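Local coordinates for Glyoxalase/bleomycin resistance protein/dioxygenase (Sphaerobacter thermophilus, PDB 4HC5) that belongs to the vicinal oxygen chelate superfamily and may act as a dioxygenase, at residues N33-E38 and K95-R100. Residues are numbered along the deposited sequence; the frame is centred on the assembly and turned at random.
Sequences NTLGFE and KTLTER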
loop_
_atom_site.group_PDB
_atom_site.type_symbol
_atom_site.label_atom_id
_atom_site.label_comp_id
_atom_site.label_asym_id
_atom_site.label_seq_id
_atom_site.Cartn_x
_atom_site.Cartn_y
_atom_site.Cartn_z
ATOM N N ASN A 33 4.148 -8.592 17.378
ATOM C CA ASN A 33 4.487 -9.848 18.084
ATOM C C ASN A 33 4.195 -11.116 17.331
ATOM O O ASN A 33 4.796 -12.136 17.540
ATOM C CB ASN A 33 3.839 -9.811 19.454
ATOM C CG ASN A 33 4.419 -8.718 20.269
ATOM O OD1 ASN A 33 5.632 -8.532 20.267
ATOM N ND2 ASN A 33 3.548 -7.935 20.921
ATOM N N THR A 34 3.164 -11.081 16.515
ATOM C CA THR A 34 2.813 -12.244 15.722
ATOM C C THR A 34 3.511 -12.261 14.342
ATOM O O THR A 34 4.114 -13.264 13.970
ATOM C CB THR A 34 1.313 -12.498 15.602
ATOM O OG1 THR A 34 0.743 -12.691 16.919
ATOM C CG2 THR A 34 0.980 -13.719 14.677
ATOM N N LEU A 35 3.421 -11.154 13.595
ATOM C CA LEU A 35 4.042 -11.083 12.268
ATOM C C LEU A 35 5.491 -10.670 12.259
ATOM O O LEU A 35 6.166 -10.765 11.244
ATOM C CB LEU A 35 3.260 -10.258 11.265
ATOM C CG LEU A 35 1.817 -10.683 10.961
ATOM C CD1 LEU A 35 1.231 -9.821 9.845
ATOM C CD2 LEU A 35 1.706 -12.178 10.666
ATOM N N GLY A 36 5.968 -10.153 13.360
ATOM C CA GLY A 36 7.386 -9.763 13.412
ATOM C C GLY A 36 7.749 -8.396 12.846
ATOM O O GLY A 36 8.932 -8.074 12.655
ATOM N N PHE A 37 6.734 -7.571 12.602
ATOM C CA PHE A 37 7.027 -6.203 12.155
ATOM C C PHE A 37 7.579 -5.383 13.342
ATOM O O PHE A 37 7.479 -5.781 14.502
ATOM C CB PHE A 37 5.778 -5.497 11.660
ATOM C CG PHE A 37 5.210 -5.963 10.328
ATOM C CD1 PHE A 37 5.078 -7.281 9.984
ATOM C CD2 PHE A 37 4.745 -5.054 9.411
ATOM C CE1 PHE A 37 4.479 -7.677 8.766
ATOM C CE2 PHE A 37 4.118 -5.434 8.245
ATOM C CZ PHE A 37 3.996 -6.735 7.905
ATOM N N GLU A 38 8.129 -4.212 13.011
ATOM C CA GLU A 38 8.600 -3.241 13.980
ATOM C C GLU A 38 7.693 -1.991 13.932
ATOM O O GLU A 38 7.329 -1.514 12.840
ATOM C CB GLU A 38 10.034 -2.791 13.672
ATOM C CG GLU A 38 11.066 -3.896 13.724
ATOM C CD GLU A 38 12.385 -3.500 13.025
ATOM O OE1 GLU A 38 12.493 -2.329 12.488
ATOM O OE2 GLU A 38 13.339 -4.330 12.993
ATOM N N LYS A 95 4.371 -22.499 8.859
ATOM C CA LYS A 95 4.490 -23.336 10.033
ATOM C C LYS A 95 4.440 -22.439 11.283
ATOM O O LYS A 95 3.638 -22.685 12.210
ATOM C CB LYS A 95 5.770 -24.133 9.994
ATOM C CG LYS A 95 5.864 -25.123 11.154
ATOM C CD LYS A 95 7.010 -26.048 10.842
ATOM C CE LYS A 95 8.126 -25.977 11.835
ATOM N NZ LYS A 95 7.815 -26.934 12.908
ATOM N N THR A 96 5.353 -21.447 11.349
ATOM C CA THR A 96 5.472 -20.684 12.590
ATOM C C THR A 96 4.258 -19.774 12.795
ATOM O O THR A 96 3.716 -19.670 13.866
ATOM C CB THR A 96 6.739 -19.889 12.574
ATOM O OG1 THR A 96 7.826 -20.851 12.452
ATOM C CG2 THR A 96 6.888 -18.956 13.773
ATOM N N LEU A 97 3.792 -19.135 11.728
ATOM C CA LEU A 97 2.586 -18.299 11.888
ATOM C C LEU A 97 1.340 -19.102 12.289
ATOM O O LEU A 97 0.536 -18.658 13.089
ATOM C CB LEU A 97 2.286 -17.430 10.657
ATOM C CG LEU A 97 3.353 -16.328 10.361
ATOM C CD1 LEU A 97 2.963 -15.566 9.078
ATOM C CD2 LEU A 97 3.578 -15.370 11.546
ATOM N N THR A 98 1.206 -20.324 11.734
ATOM C CA THR A 98 0.101 -21.204 12.167
ATOM C C THR A 98 0.224 -21.530 13.679
ATOM O O THR A 98 -0.748 -21.496 14.398
ATOM C CB THR A 98 0.080 -22.509 11.359
ATOM O OG1 THR A 98 -0.266 -22.165 10.015
ATOM C CG2 THR A 98 -0.976 -23.490 11.852
ATOM N N GLU A 99 1.423 -21.867 14.124
ATOM C CA GLU A 99 1.718 -22.123 15.575
ATOM C C GLU A 99 1.307 -20.929 16.480
ATOM O O GLU A 99 0.807 -21.079 17.553
ATOM C CB GLU A 99 3.185 -22.448 15.797
ATOM C CG GLU A 99 3.668 -23.792 15.300
ATOM C CD GLU A 99 5.190 -23.963 15.401
ATOM O OE1 GLU A 99 5.870 -23.094 16.019
ATOM O OE2 GLU A 99 5.691 -24.977 14.840
ATOM N N ARG A 100 1.434 -19.719 15.901
ATOM C CA ARG A 100 1.202 -18.450 16.577
ATOM C C ARG A 100 -0.268 -18.029 16.511
ATOM O O ARG A 100 -0.660 -16.996 17.035
ATOM C CB ARG A 100 2.084 -17.332 16.060
ATOM C CG ARG A 100 3.538 -17.484 16.390
ATOM C CD ARG A 100 4.376 -16.360 15.842
ATOM N NE ARG A 100 5.788 -16.556 16.044
ATOM C CZ ARG A 100 6.722 -15.788 15.565
ATOM N NH1 ARG A 100 7.974 -16.086 15.824
ATOM N NH2 ARG A 100 6.396 -14.712 14.866
#
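The extended side chain of R100 overlaps T34 head to tail, with R100 CB 4.0 Å from T34 CG2. In this vicinal oxygen chelate fold, built from paired βαβββ modules, the contact joins the C-terminal regions of helices 24-34 and 90-99. R100 lies just beyond its helix, and its chain, straight from CG to NE, carries the guanidinium to the T34 carbonyl of the partner segment: NH2 donates to T34 O at 2.8 Å, with an N-H...O angle of 148°. The oxygen lies in the guanidinium plane, whereas NH2 approaches from above the plane of the carbonyl, tilted 39° from it. On one face of the guanidinium T96 CG2 packs near the rim. Next to this hydrogen bond the leucines L35 and L97 meet roughly perpendicular to each other. CG of L97 is anti to its carbonyl carbon (chi1 -66°), and the branch beyond reaches CD2 to both the bonded carbonyl and L35. G36, with positive phi, then turns the chain toward strand 38-46. M10 of the second subunit packs against T96, L97 and R100, so this edge of the contact faces the subunit interface. The closest apolar approach is L35 CD2 to L97 CD2, 3.8 Å.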